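PDB 1VLP: nicotinate phosphoribosyltransferase, which catalyses the ATP-dependent transfer of phosphoribose from phosphoribosyl diphosphate to nicotinate, giving nicotinate D-ribonucleotide in the first step of NAD synthesis from nicotinic acid. Local coordinates for residues L279-T284 with G304-S309; P146-I151 with G190-R195; V42-K47 with L393-N398. All coordinates share one frame; numbering follows the deposited sequence.

Contact 1 of 3, residues L279-T284 with G304-S309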
ATOM      1  N   LEU A 279       0.684  -4.385  12.935  1.00  5.03           N
ATOM      2  CA  LEU A 279       1.602  -3.299  13.143  1.00  4.34           C
ATOM      3  C   LEU A 279       0.892  -1.954  13.127  1.00  5.12           C
ATOM      4  O   LEU A 279       0.056  -1.664  12.256  1.00  6.81           O
ATOM      5  CB  LEU A 279       2.703  -3.312  12.078  1.00  5.18           C
ATOM      6  CG  LEU A 279       3.537  -4.570  11.980  1.00  6.79           C
ATOM      7  CD1 LEU A 279       4.207  -4.534  10.628  1.00 12.73           C
ATOM      8  CD2 LEU A 279       4.545  -4.654  13.095  1.00 10.43           C
ATOM      9  N   ALA A 280       1.256  -1.097  14.069  1.00  6.47           N
ATOM     10  CA  ALA A 280       0.652   0.211  14.141  1.00  5.25           C
ATOM     11  C   ALA A 280       1.360   1.190  13.194  1.00  5.07           C
ATOM     12  O   ALA A 280       2.551   1.253  13.142  1.00  3.09           O
ATOM     13  CB  ALA A 280       0.676   0.740  15.563  1.00  6.70           C
ATOM     14  N   LEU A 281       0.585   1.964  12.447  1.00  6.65           N
ATOM     15  CA  LEU A 281       1.081   3.059  11.634  1.00  7.14           C
ATOM     16  C   LEU A 281       1.007   4.385  12.409  1.00  6.54           C
ATOM     17  O   LEU A 281      -0.061   4.930  12.643  1.00  9.35           O
ATOM     18  CB  LEU A 281       0.234   3.127  10.364  1.00  9.86           C
ATOM     19  CG  LEU A 281       0.747   3.906   9.177  1.00 11.88           C
ATOM     20  CD1 LEU A 281       2.195   3.528   8.772  1.00 13.91           C
ATOM     21  CD2 LEU A 281      -0.212   3.698   8.016  1.00 16.83           C
ATOM     22  N   THR A 282       2.163   4.894  12.822  1.00  6.41           N
ATOM     23  CA  THR A 282       2.219   5.944  13.838  1.00  3.57           C
ATOM     24  C   THR A 282       2.293   7.381  13.336  1.00  3.34           C
ATOM     25  O   THR A 282       2.083   8.314  14.127  1.00  4.96           O
ATOM     26  CB  THR A 282       3.431   5.705  14.785  1.00  5.76           C
ATOM     27  OG1 THR A 282       4.635   5.937  14.072  1.00  7.17           O
ATOM     28  CG2 THR A 282       3.481   4.250  15.283  1.00  4.59           C
ATOM     29  N   ASP A 283       2.657   7.573  12.055  1.00  5.99           N
ATOM     30  CA  ASP A 283       3.073   8.897  11.549  1.00  6.84           C
ATOM     31  C   ASP A 283       1.974   9.754  10.892  1.00  4.84           C
ATOM     32  O   ASP A 283       2.216  10.910  10.542  1.00  4.16           O
ATOM     33  CB  ASP A 283       4.222   8.769  10.557  1.00  7.56           C
ATOM     34  CG  ASP A 283       3.832   8.024   9.271  1.00 11.26           C
ATOM     35  OD1 ASP A 283       3.258   6.919   9.380  1.00 11.21           O
ATOM     36  OD2 ASP A 283       4.128   8.518   8.156  1.00 17.00           O
ATOM     37  N   THR A 284       0.771   9.210  10.799  1.00  4.86           N
ATOM     38  CA  THR A 284      -0.305   9.876  10.026  1.00  6.93           C
ATOM     39  C   THR A 284      -0.509  11.336  10.482  1.00  4.73           C
ATOM     40  O   THR A 284      -0.600  12.273   9.634  1.00  6.51           O
ATOM     41  CB  THR A 284      -1.590   9.100  10.128  1.00  7.66           C
ATOM     42  OG1 THR A 284      -1.323   7.722   9.827  1.00  5.88           O
ATOM     43  CG2 THR A 284      -2.663   9.681   9.132  1.00  8.26           C
ATOM     44  N   GLY A 304       4.088  -4.355  16.893  1.00  3.46           N
ATOM     45  CA  GLY A 304       5.076  -3.397  16.517  1.00  3.08           C
ATOM     46  C   GLY A 304       4.465  -2.249  15.749  1.00  2.00           C
ATOM     47  O   GLY A 304       3.245  -1.992  15.800  1.00  2.28           O
ATOM     48  N   VAL A 305       5.350  -1.543  15.064  1.00  2.00           N
ATOM     49  CA  VAL A 305       5.031  -0.317  14.376  1.00  4.59           C
ATOM     50  C   VAL A 305       5.565  -0.401  12.949  1.00  5.91           C
ATOM     51  O   VAL A 305       6.543  -1.114  12.682  1.00  7.11           O
ATOM     52  CB  VAL A 305       5.616   0.953  15.035  1.00  3.94           C
ATOM     53  CG1 VAL A 305       4.926   1.269  16.390  1.00  5.16           C
ATOM     54  CG2 VAL A 305       7.138   0.853  15.174  1.00  5.13           C
ATOM     55  N   ARG A 306       4.884   0.282  12.042  1.00  3.63           N
ATOM     56  CA  ARG A 306       5.352   0.412  10.628  1.00  9.39           C
ATOM     57  C   ARG A 306       5.918   1.840  10.429  1.00  8.08           C
ATOM     58  O   ARG A 306       5.242   2.850  10.735  1.00 10.56           O
ATOM     59  CB  ARG A 306       4.229   0.081   9.593  1.00  9.31           C
ATOM     60  CG  ARG A 306       4.718  -0.021   8.085  1.00 12.13           C
ATOM     61  CD  ARG A 306       3.484  -0.298   7.141  1.00 17.85           C
ATOM     62  NE  ARG A 306       3.484   0.666   6.025  1.00 24.20           N
ATOM     63  CZ  ARG A 306       2.405   1.194   5.467  1.00 32.05           C
ATOM     64  NH1 ARG A 306       1.175   0.852   5.863  1.00 28.28           N
ATOM     65  NH2 ARG A 306       2.559   2.063   4.474  1.00 45.72           N
ATOM     66  N   GLN A 307       7.169   1.904   9.949  1.00  8.03           N
ATOM     67  CA  GLN A 307       7.870   3.155   9.653  1.00  7.97           C
ATOM     68  C   GLN A 307       7.671   3.479   8.138  1.00  9.42           C
ATOM     69  O   GLN A 307       7.997   2.671   7.284  1.00 12.39           O
ATOM     70  CB  GLN A 307       9.327   3.046  10.028  1.00  7.16           C
ATOM     71  CG  GLN A 307      10.162   4.327   9.846  1.00  7.43           C
ATOM     72  CD  GLN A 307      10.635   4.554   8.446  1.00 11.84           C
ATOM     73  OE1 GLN A 307      11.177   3.639   7.792  1.00  9.81           O
ATOM     74  NE2 GLN A 307      10.501   5.798   7.980  1.00 12.17           N
ATOM     75  N   ASP A 308       7.079   4.629   7.847  1.00  8.87           N
ATOM     76  CA  ASP A 308       6.668   4.974   6.510  1.00 10.15           C
ATOM     77  C   ASP A 308       7.097   6.376   6.069  1.00 12.66           C
ATOM     78  O   ASP A 308       6.868   6.729   4.896  1.00 13.56           O
ATOM     79  CB  ASP A 308       5.147   4.880   6.434  1.00 12.16           C
ATOM     80  CG  ASP A 308       4.630   4.733   5.003  1.00 20.58           C
ATOM     81  OD1 ASP A 308       5.225   3.959   4.207  1.00 21.49           O
ATOM     82  OD2 ASP A 308       3.604   5.387   4.717  1.00 20.39           O
ATOM     83  N   SER A 309       7.616   7.192   6.987  1.00 11.03           N
ATOM     84  CA  SER A 309       8.136   8.509   6.636  1.00 11.38           C
ATOM     85  C   SER A 309       9.174   9.021   7.612  1.00 11.29           C
ATOM     86  O   SER A 309       9.377   8.480   8.701  1.00 10.60           O
ATOM     87  CB  SER A 309       7.026   9.554   6.570  1.00 11.79           C
ATOM     88  OG  SER A 309       6.469   9.816   7.851  1.00 11.54           O
TER
HETATM   89  O   HOH W   1       4.959   5.438  10.646  1.00 12.17           O
HETATM   90  O   HOH W   2       3.774   8.746   5.578  1.00 23.88           O

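Contact 2 of 3, residues P146-I151 with G190-R195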
ATOM      1  N   PRO A 146      -5.654  -1.535  -7.989  1.00  3.87           N
ATOM      2  CA  PRO A 146      -5.789  -1.902  -9.408  1.00  5.11           C
ATOM      3  C   PRO A 146      -5.730  -0.691 -10.330  1.00  3.97           C
ATOM      4  O   PRO A 146      -5.188  -0.777 -11.416  1.00  2.14           O
ATOM      5  CB  PRO A 146      -7.122  -2.664  -9.479  1.00  4.92           C
ATOM      6  CG  PRO A 146      -7.836  -2.330  -8.189  1.00  8.51           C
ATOM      7  CD  PRO A 146      -6.801  -2.004  -7.180  1.00  8.91           C
ATOM      8  N   LEU A 147      -6.291   0.456  -9.944  1.00  2.81           N
ATOM      9  CA  LEU A 147      -6.206   1.616 -10.840  1.00  2.59           C
ATOM     10  C   LEU A 147      -4.753   2.037 -11.048  1.00  2.40           C
ATOM     11  O   LEU A 147      -4.335   2.311 -12.165  1.00  2.05           O
ATOM     12  CB  LEU A 147      -7.013   2.783 -10.293  1.00  4.12           C
ATOM     13  CG  LEU A 147      -8.515   2.586 -10.328  1.00  3.99           C
ATOM     14  CD1 LEU A 147      -9.206   3.858  -9.897  1.00  3.59           C
ATOM     15  CD2 LEU A 147      -9.046   2.130 -11.686  1.00  7.29           C
ATOM     16  N   LEU A 148      -3.993   2.194  -9.955  1.00  3.85           N
ATOM     17  CA  LEU A 148      -2.554   2.486 -10.062  1.00  2.39           C
ATOM     18  C   LEU A 148      -1.798   1.483 -10.910  1.00  5.55           C
ATOM     19  O   LEU A 148      -1.020   1.894 -11.789  1.00  3.79           O
ATOM     20  CB  LEU A 148      -1.940   2.623  -8.696  1.00  4.19           C
ATOM     21  CG  LEU A 148      -2.349   3.866  -7.917  1.00  5.00           C
ATOM     22  CD1 LEU A 148      -1.829   3.709  -6.466  1.00  5.79           C
ATOM     23  CD2 LEU A 148      -1.857   5.137  -8.613  1.00  4.76           C
ATOM     24  N   SER A 149      -2.049   0.194 -10.648  1.00  2.70           N
ATOM     25  CA  SER A 149      -1.406  -0.932 -11.405  1.00  3.39           C
ATOM     26  C   SER A 149      -1.734  -0.827 -12.886  1.00  2.00           C
ATOM     27  O   SER A 149      -0.857  -0.977 -13.760  1.00  2.00           O
ATOM     28  CB  SER A 149      -1.836  -2.304 -10.883  1.00  5.02           C
ATOM     29  OG  SER A 149      -1.449  -2.494  -9.514  1.00 14.13           O
ATOM     30  N   LEU A 150      -2.983  -0.461 -13.189  1.00  3.86           N
ATOM     31  CA  LEU A 150      -3.374  -0.288 -14.581  1.00  2.29           C
ATOM     32  C   LEU A 150      -2.750   0.928 -15.284  1.00  3.94           C
ATOM     33  O   LEU A 150      -2.335   0.843 -16.472  1.00  2.00           O
ATOM     34  CB  LEU A 150      -4.892  -0.219 -14.707  1.00  4.53           C
ATOM     35  CG  LEU A 150      -5.620  -1.587 -14.661  1.00  3.19           C
ATOM     36  CD1 LEU A 150      -7.146  -1.331 -14.465  1.00  2.81           C
ATOM     37  CD2 LEU A 150      -5.312  -2.496 -15.849  1.00  6.03           C
ATOM     38  N   ILE A 151      -2.727   2.057 -14.581  1.00  2.00           N
ATOM     39  CA  ILE A 151      -2.194   3.309 -15.128  1.00  2.00           C
ATOM     40  C   ILE A 151      -0.700   3.121 -15.421  1.00  2.00           C
ATOM     41  O   ILE A 151      -0.216   3.480 -16.524  1.00  2.33           O
ATOM     42  CB  ILE A 151      -2.461   4.492 -14.174  1.00  2.42           C
ATOM     43  CG1 ILE A 151      -3.969   4.767 -14.063  1.00  2.65           C
ATOM     44  CG2 ILE A 151      -1.794   5.751 -14.637  1.00  2.31           C
ATOM     45  CD1 ILE A 151      -4.339   5.560 -12.879  1.00  7.14           C
ATOM     46  N   GLY A 190       5.300  -4.376  -4.075  1.00  5.09           N
ATOM     47  CA  GLY A 190       5.355  -3.522  -5.256  1.00  6.76           C
ATOM     48  C   GLY A 190       4.149  -3.527  -6.200  1.00  4.22           C
ATOM     49  O   GLY A 190       4.256  -3.052  -7.319  1.00  6.23           O
ATOM     50  N   THR A 191       2.979  -4.003  -5.747  1.00  3.29           N
ATOM     51  CA  THR A 191       1.829  -4.081  -6.657  1.00  4.70           C
ATOM     52  C   THR A 191       1.497  -2.721  -7.326  1.00  4.10           C
ATOM     53  O   THR A 191       1.400  -2.615  -8.562  1.00  4.99           O
ATOM     54  CB  THR A 191       0.577  -4.644  -5.963  1.00  4.13           C
ATOM     55  OG1 THR A 191       0.868  -5.940  -5.475  1.00  4.65           O
ATOM     56  CG2 THR A 191      -0.627  -4.661  -6.918  1.00  8.86           C
ATOM     57  N   ARG A 192       1.370  -1.685  -6.501  1.00  5.42           N
ATOM     58  CA  ARG A 192       0.805  -0.427  -6.970  1.00  6.13           C
ATOM     59  C   ARG A 192       1.668   0.232  -8.039  1.00 10.05           C
ATOM     60  O   ARG A 192       1.139   0.807  -8.989  1.00 12.09           O
ATOM     61  CB  ARG A 192       0.635   0.527  -5.820  1.00  8.86           C
ATOM     62  CG  ARG A 192      -0.531   0.182  -4.983  1.00 13.49           C
ATOM     63  CD  ARG A 192      -0.581   1.110  -3.784  1.00 16.69           C
ATOM     64  NE  ARG A 192       0.461   0.751  -2.833  1.00 16.74           N
ATOM     65  CZ  ARG A 192       0.701   1.440  -1.739  1.00 24.56           C
ATOM     66  NH1 ARG A 192      -0.042   2.518  -1.479  1.00 23.41           N
ATOM     67  NH2 ARG A 192       1.691   1.067  -0.930  1.00 23.92           N
ATOM     68  N   ARG A 193       2.979   0.071  -7.951  1.00  8.41           N
ATOM     69  CA  ARG A 193       3.797   0.698  -8.979  1.00  8.48           C
ATOM     70  C   ARG A 193       4.522  -0.258  -9.902  1.00  8.15           C
ATOM     71  O   ARG A 193       5.536   0.098 -10.495  1.00  5.93           O
ATOM     72  CB  ARG A 193       4.706   1.744  -8.399  1.00 10.97           C
ATOM     73  CG  ARG A 193       4.002   3.101  -8.319  1.00 20.46           C
ATOM     74  CD  ARG A 193       4.964   4.174  -7.849  1.00 21.61           C
ATOM     75  NE  ARG A 193       4.256   5.244  -7.173  1.00 27.89           N
ATOM     76  CZ  ARG A 193       4.850   6.270  -6.581  1.00 20.60           C
ATOM     77  NH1 ARG A 193       6.175   6.362  -6.574  1.00 34.34           N
ATOM     78  NH2 ARG A 193       4.112   7.198  -5.992  1.00 26.93           N
ATOM     79  N   ARG A 194       3.995  -1.476 -10.045  1.00  3.70           N
ATOM     80  CA  ARG A 194       4.586  -2.403 -10.942  1.00  5.23           C
ATOM     81  C   ARG A 194       4.560  -1.849 -12.381  1.00  6.19           C
ATOM     82  O   ARG A 194       3.595  -1.171 -12.814  1.00  5.56           O
ATOM     83  CB  ARG A 194       3.880  -3.752 -10.892  1.00  5.23           C
ATOM     84  CG  ARG A 194       2.490  -3.733 -11.424  1.00  4.07           C
ATOM     85  CD  ARG A 194       1.733  -4.993 -10.932  1.00  5.75           C
ATOM     86  NE  ARG A 194       0.434  -5.116 -11.559  1.00  2.63           N
ATOM     87  CZ  ARG A 194      -0.534  -5.938 -11.150  1.00  5.36           C
ATOM     88  NH1 ARG A 194      -0.376  -6.707 -10.065  1.00  5.18           N
ATOM     89  NH2 ARG A 194      -1.700  -5.941 -11.798  1.00  5.03           N
ATOM     90  N   ARG A 195       5.601  -2.188 -13.123  1.00  3.53           N
ATOM     91  CA  ARG A 195       5.662  -1.809 -14.533  1.00  3.23           C
ATOM     92  C   ARG A 195       4.572  -2.527 -15.358  1.00  3.49           C
ATOM     93  O   ARG A 195       3.981  -1.947 -16.328  1.00  4.86           O
ATOM     94  CB  ARG A 195       7.051  -2.057 -15.093  1.00  2.47           C
ATOM     95  CG  ARG A 195       7.104  -1.606 -16.535  1.00  2.00           C
ATOM     96  CD  ARG A 195       8.526  -1.273 -16.979  1.00  5.36           C
ATOM     97  NE  ARG A 195       9.041  -0.150 -16.215  1.00  2.78           N
ATOM     98  CZ  ARG A 195       9.968   0.708 -16.626  1.00  2.00           C
ATOM     99  NH1 ARG A 195      10.442   0.682 -17.851  1.00  3.20           N
ATOM    100  NH2 ARG A 195      10.389   1.647 -15.799  1.00  2.00           N
TER
HETATM  101  O   HOH W   3      -0.705  -3.919 -14.010  1.00  2.00           O

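Contact 3 of 3, residues V42-K47 with L393-N398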
ATOM      1  N   VAL A  42     -20.601   6.017   5.320  1.00  4.55           N
ATOM      2  CA  VAL A  42     -19.707   7.149   5.101  1.00  4.32           C
ATOM      3  C   VAL A  42     -19.339   7.210   3.639  1.00  2.00           C
ATOM      4  O   VAL A  42     -19.122   6.187   3.003  1.00  3.80           O
ATOM      5  CB  VAL A  42     -18.424   6.974   5.988  1.00  3.65           C
ATOM      6  CG1 VAL A  42     -17.304   7.896   5.588  1.00  7.48           C
ATOM      7  CG2 VAL A  42     -18.779   7.097   7.456  1.00  7.64           C
ATOM      8  N   THR A  43     -19.271   8.433   3.113  1.00  2.76           N
ATOM      9  CA  THR A  43     -18.943   8.669   1.715  1.00  2.97           C
ATOM     10  C   THR A  43     -17.562   9.311   1.639  1.00  2.00           C
ATOM     11  O   THR A  43     -17.114  10.027   2.561  1.00  2.00           O
ATOM     12  CB  THR A  43     -20.001   9.515   0.959  1.00  5.50           C
ATOM     13  OG1 THR A  43     -20.027  10.866   1.440  1.00  4.70           O
ATOM     14  CG2 THR A  43     -21.367   8.895   1.106  1.00 10.06           C
ATOM     15  N   VAL A  44     -16.848   8.965   0.576  1.00  3.16           N
ATOM     16  CA  VAL A  44     -15.494   9.454   0.413  1.00  2.33           C
ATOM     17  C   VAL A  44     -15.214   9.798  -1.045  1.00  2.00           C
ATOM     18  O   VAL A  44     -15.946   9.371  -1.979  1.00  2.00           O
ATOM     19  CB  VAL A  44     -14.448   8.372   0.855  1.00  2.00           C
ATOM     20  CG1 VAL A  44     -14.581   8.026   2.357  1.00  3.50           C
ATOM     21  CG2 VAL A  44     -14.573   7.093  -0.055  1.00  2.00           C
ATOM     22  N   THR A  45     -14.135  10.568  -1.227  1.00  2.07           N
ATOM     23  CA  THR A  45     -13.598  10.804  -2.565  1.00  2.00           C
ATOM     24  C   THR A  45     -12.099  10.544  -2.500  1.00  2.00           C
ATOM     25  O   THR A  45     -11.428  11.065  -1.613  1.00  2.00           O
ATOM     26  CB  THR A  45     -13.859  12.244  -3.045  1.00  2.28           C
ATOM     27  OG1 THR A  45     -15.270  12.433  -3.172  1.00  5.06           O
ATOM     28  CG2 THR A  45     -13.183  12.496  -4.375  1.00  5.16           C
ATOM     29  N   TYR A  46     -11.576   9.772  -3.455  1.00  2.60           N
ATOM     30  CA  TYR A  46     -10.114   9.632  -3.691  1.00  3.44           C
ATOM     31  C   TYR A  46      -9.737  10.382  -4.952  1.00  2.12           C
ATOM     32  O   TYR A  46     -10.568  10.464  -5.894  1.00  2.00           O
ATOM     33  CB  TYR A  46      -9.699   8.157  -3.897  1.00  2.53           C
ATOM     34  CG  TYR A  46      -9.934   7.212  -2.731  1.00  2.93           C
ATOM     35  CD1 TYR A  46     -11.212   6.679  -2.493  1.00  9.18           C
ATOM     36  CD2 TYR A  46      -8.898   6.835  -1.881  1.00  4.71           C
ATOM     37  CE1 TYR A  46     -11.445   5.809  -1.439  1.00 11.68           C
ATOM     38  CE2 TYR A  46      -9.127   5.964  -0.820  1.00  9.18           C
ATOM     39  CZ  TYR A  46     -10.428   5.469  -0.616  1.00 14.59           C
ATOM     40  OH  TYR A  46     -10.700   4.589   0.385  1.00 15.53           O
ATOM     41  N   LYS A  47      -8.490  10.862  -5.025  0.50  2.00           N
ATOM     42  CA  LYS A  47      -8.028  11.596  -6.179  0.50  2.00           C
ATOM     43  C   LYS A  47      -6.684  11.097  -6.626  0.50  2.00           C
ATOM     44  O   LYS A  47      -5.809  10.881  -5.842  0.50  2.00           O
ATOM     45  CB  LYS A  47      -7.920  13.096  -5.881  0.50  5.25           C
ATOM     46  CG  LYS A  47      -7.002  13.864  -6.864  0.50  3.82           C
ATOM     47  CD  LYS A  47      -6.828  15.381  -6.546  0.50  6.53           C
ATOM     48  CE  LYS A  47      -6.000  16.108  -7.659  0.50  7.49           C
ATOM     49  NZ  LYS A  47      -4.496  16.069  -7.535  0.50  8.06           N
ATOM     50  N   LEU A 393      -9.090  12.091  -0.325  1.00  2.00           N
ATOM     51  CA  LEU A 393      -9.187  13.555  -0.361  1.00  3.42           C
ATOM     52  C   LEU A 393     -10.265  14.147   0.562  1.00  2.81           C
ATOM     53  O   LEU A 393     -10.092  15.240   1.145  1.00  3.33           O
ATOM     54  CB  LEU A 393      -9.532  13.976  -1.799  1.00  4.89           C
ATOM     55  CG  LEU A 393      -9.497  15.417  -2.290  1.00 11.09           C
ATOM     56  CD1 LEU A 393      -8.132  15.784  -2.853  1.00 13.78           C
ATOM     57  CD2 LEU A 393     -10.507  15.550  -3.377  1.00 18.37           C
ATOM     58  N   GLU A 394     -11.402  13.468   0.636  1.00  3.99           N
ATOM     59  CA  GLU A 394     -12.547  13.978   1.345  1.00  2.19           C
ATOM     60  C   GLU A 394     -13.357  12.839   1.970  1.00  2.00           C
ATOM     61  O   GLU A 394     -13.444  11.788   1.363  1.00  2.00           O
ATOM     62  CB  GLU A 394     -13.412  14.710   0.327  1.00  4.84           C
ATOM     63  CG  GLU A 394     -14.236  15.804   0.808  1.00 14.00           C
ATOM     64  CD  GLU A 394     -14.888  16.558  -0.345  1.00 12.28           C
ATOM     65  OE1 GLU A 394     -15.877  16.034  -0.915  1.00 11.00           O
ATOM     66  OE2 GLU A 394     -14.406  17.683  -0.663  1.00 12.38           O
ATOM     67  N   VAL A 395     -13.946  13.108   3.136  1.00  2.00           N
ATOM     68  CA  VAL A 395     -14.819  12.168   3.868  1.00  2.00           C
ATOM     69  C   VAL A 395     -16.069  12.914   4.399  1.00  3.51           C
ATOM     70  O   VAL A 395     -15.909  13.857   5.167  1.00  2.00           O
ATOM     71  CB  VAL A 395     -14.066  11.516   5.042  1.00  3.49           C
ATOM     72  CG1 VAL A 395     -14.938  10.416   5.708  1.00  4.14           C
ATOM     73  CG2 VAL A 395     -12.703  10.856   4.574  1.00  2.69           C
ATOM     74  N   ASN A 396     -17.277  12.508   3.956  1.00  2.00           N
ATOM     75  CA  ASN A 396     -18.493  13.217   4.357  1.00  2.00           C
ATOM     76  C   ASN A 396     -18.302  14.746   4.183  1.00  2.00           C
ATOM     77  O   ASN A 396     -18.689  15.546   5.013  1.00  2.00           O
ATOM     78  CB  ASN A 396     -18.830  12.879   5.797  1.00  2.06           C
ATOM     79  CG  ASN A 396     -19.415  11.479   5.950  1.00  2.31           C
ATOM     80  OD1 ASN A 396     -19.602  10.769   4.950  1.00  3.04           O
ATOM     81  ND2 ASN A 396     -19.769  11.121   7.170  1.00  4.89           N
ATOM     82  N   GLY A 397     -17.675  15.133   3.075  1.00  2.00           N
ATOM     83  CA  GLY A 397     -17.502  16.535   2.722  1.00  2.00           C
ATOM     84  C   GLY A 397     -16.356  17.242   3.415  1.00  2.40           C
ATOM     85  O   GLY A 397     -16.023  18.383   3.033  1.00  3.31           O
ATOM     86  N   ASN A 398     -15.727  16.587   4.379  1.00  2.00           N
ATOM     87  CA  ASN A 398     -14.638  17.178   5.164  1.00  2.00           C
ATOM     88  C   ASN A 398     -13.317  16.823   4.538  1.00  2.00           C
ATOM     89  O   ASN A 398     -13.159  15.760   3.957  1.00  4.15           O
ATOM     90  CB  ASN A 398     -14.634  16.646   6.589  1.00  2.00           C
ATOM     91  CG  ASN A 398     -15.873  17.003   7.353  1.00  2.00           C
ATOM     92  OD1 ASN A 398     -16.372  18.120   7.249  1.00  2.18           O
ATOM     93  ND2 ASN A 398     -16.369  16.087   8.148  1.00  3.22           N
TER

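Contact 1 of 3, residues L279-T284 with G304-S309
Leu281 lays its CD1 methyl over one face of the Arg306 guanidinium, offset toward the rim, while its CD2 approaches Arg306 NH1 at 3.8 Å. The two side chains run together because each sets its CG opposite its own backbone N (chi1 -163° and -171°). Arg306 is held by Ser339 at NE and by a salt bridge from NH2 to Asp308 OD1 whose hydrogen bond is weak. Two backbone bonds tie the parallel strands, Ala280 N to Gly304 O and Arg306 N to Ala280 O, both 2.8 Å. The CG2 methyl of Thr282 crosses over CG1 of Val305, tightly, at 3.5 Å.

Past the strand ends, Ser309 OG donates to Asp283 OD2 on its anti side (2.7 Å), 33° out of the carboxylate plane. A water bound by Asp283 OD1 (2.6 Å) also donates to Arg306 O, so the carboxylate spans the gap by two routes. With an alanine here, Ser309 OG would probably lose this acceptor and the water one of its anchors. Asp308 and Thr284 both bond His244, unmodified here but probably phosphorylated by autocatalysis. Loops at the C-terminal ends of parallel strands typify a TIM-barrel active site, here probably the nicotinate pocket.

Contact 2 of 3, residues P146-I151 with G190-R195
Thr191 O accepts from Arg194 N, closing the type I turn from Thr191 to Arg194 at 3.2 Å, and has the Ser149 hydroxyl 3.0 Å away at OG. Ser149 OG also has Ile145 O, one helical turn back, within bonding reach, and its single proton is not assigned to either carbonyl. With OG opposite its own carbonyl carbon (chi1 -62°), the hydroxyl sits between the helix and the turn, 3.5 Å from Thr191 CG2.

The same serine meets Arg194 through its methylene: CB lies over one face of the guanidinium, 3.7 Å from Arg194 NE. At the edge of that group, in its plane, a water accepts from Arg194 NE at 3.0 Å and donates weakly to Ser149 O. The far end of the arginine is fixed by a salt bridge from NH1 to Asp23 and a hydrogen bond to Gln200. One residue earlier in the helix, Leu148 CD1 runs alongside the aliphatic part of Arg192, reaching its CD at 3.9 Å. Arg192 O is buried here and finds no polar partner in the model.

The turn follows strand 186-188 and precedes helix 197-213, and the Arg192 side chain lies close to Phe189 and Tyr27, which probably bind nicotinate. Helix 144-159 turns its other sides to helix 59-71, through Leu147 and Leu150, and to strands 126-134 and 388-395.

Contact 3 of 3, residues V42-K47 with L393-N398
Asn396 reaches Thr43 with its side chain as well as its backbone: OD1 accepts from Thr43 N at 3.0 Å in a nearly straight bond (N-H...O 174°), and Asn396 N donates to Thr43 O at 2.9 Å. The amide is turned to the strand by a chi1 of -75°, with CG opposite the carbonyl carbon. Next to it, CG1 of Val42 packs tightly against CG1 of Val395, 3.5 Å apart, and Val44 runs beside CG2 of Val395. Thr45 N bonds Glu394 O, and Thr45 O takes two donors in its carbonyl plane, Leu393 N at 2.9 Å and Glu394 N at 3.3 Å.

With Leu393 and Glu394 both opposite Thr45, this is a classic beta bulge in the antiparallel sheet where strand 43-50 lies between 126-134 and 388-395. Thr45 CG2 and Leu393 CD2 lie side by side, 4.2 Å apart.

A type I' turn from Val395 to Asn398 reverses the chain, with Gly397 at positive phi, and carries Asn396 to its place beside Thr43. Behind the valines stand Trp137, which meets Val42 and Val44, and Ile253 of helix 244-254, which meets Val42 and Val395. Ser134 holds the Thr45 hydroxyl, while Tyr46 bonds Glu245 through its OH.

The three contacts lie in different parts of one chain, their centres 22 to 23 Å apart, and none touches another. Contact 3 pairs strands from near the two ends of the sequence, so the chain between them contains both others, contact 2 and then contact 1. Contact 1 joins the two strands at one edge of the parallel sheet, whereas contact 3 belongs to the antiparallel sheet. Contact 2 links them: its helix packs on strand 388-395, and its loop leaves strand 186-188 of the parallel sheet. Helix 244-254 also meets both contact 1 and contact 3. Contacts 1 and 2 thus border the probable nicotinate site, while contact 3, farther out, ties N-terminal to C-terminal strands.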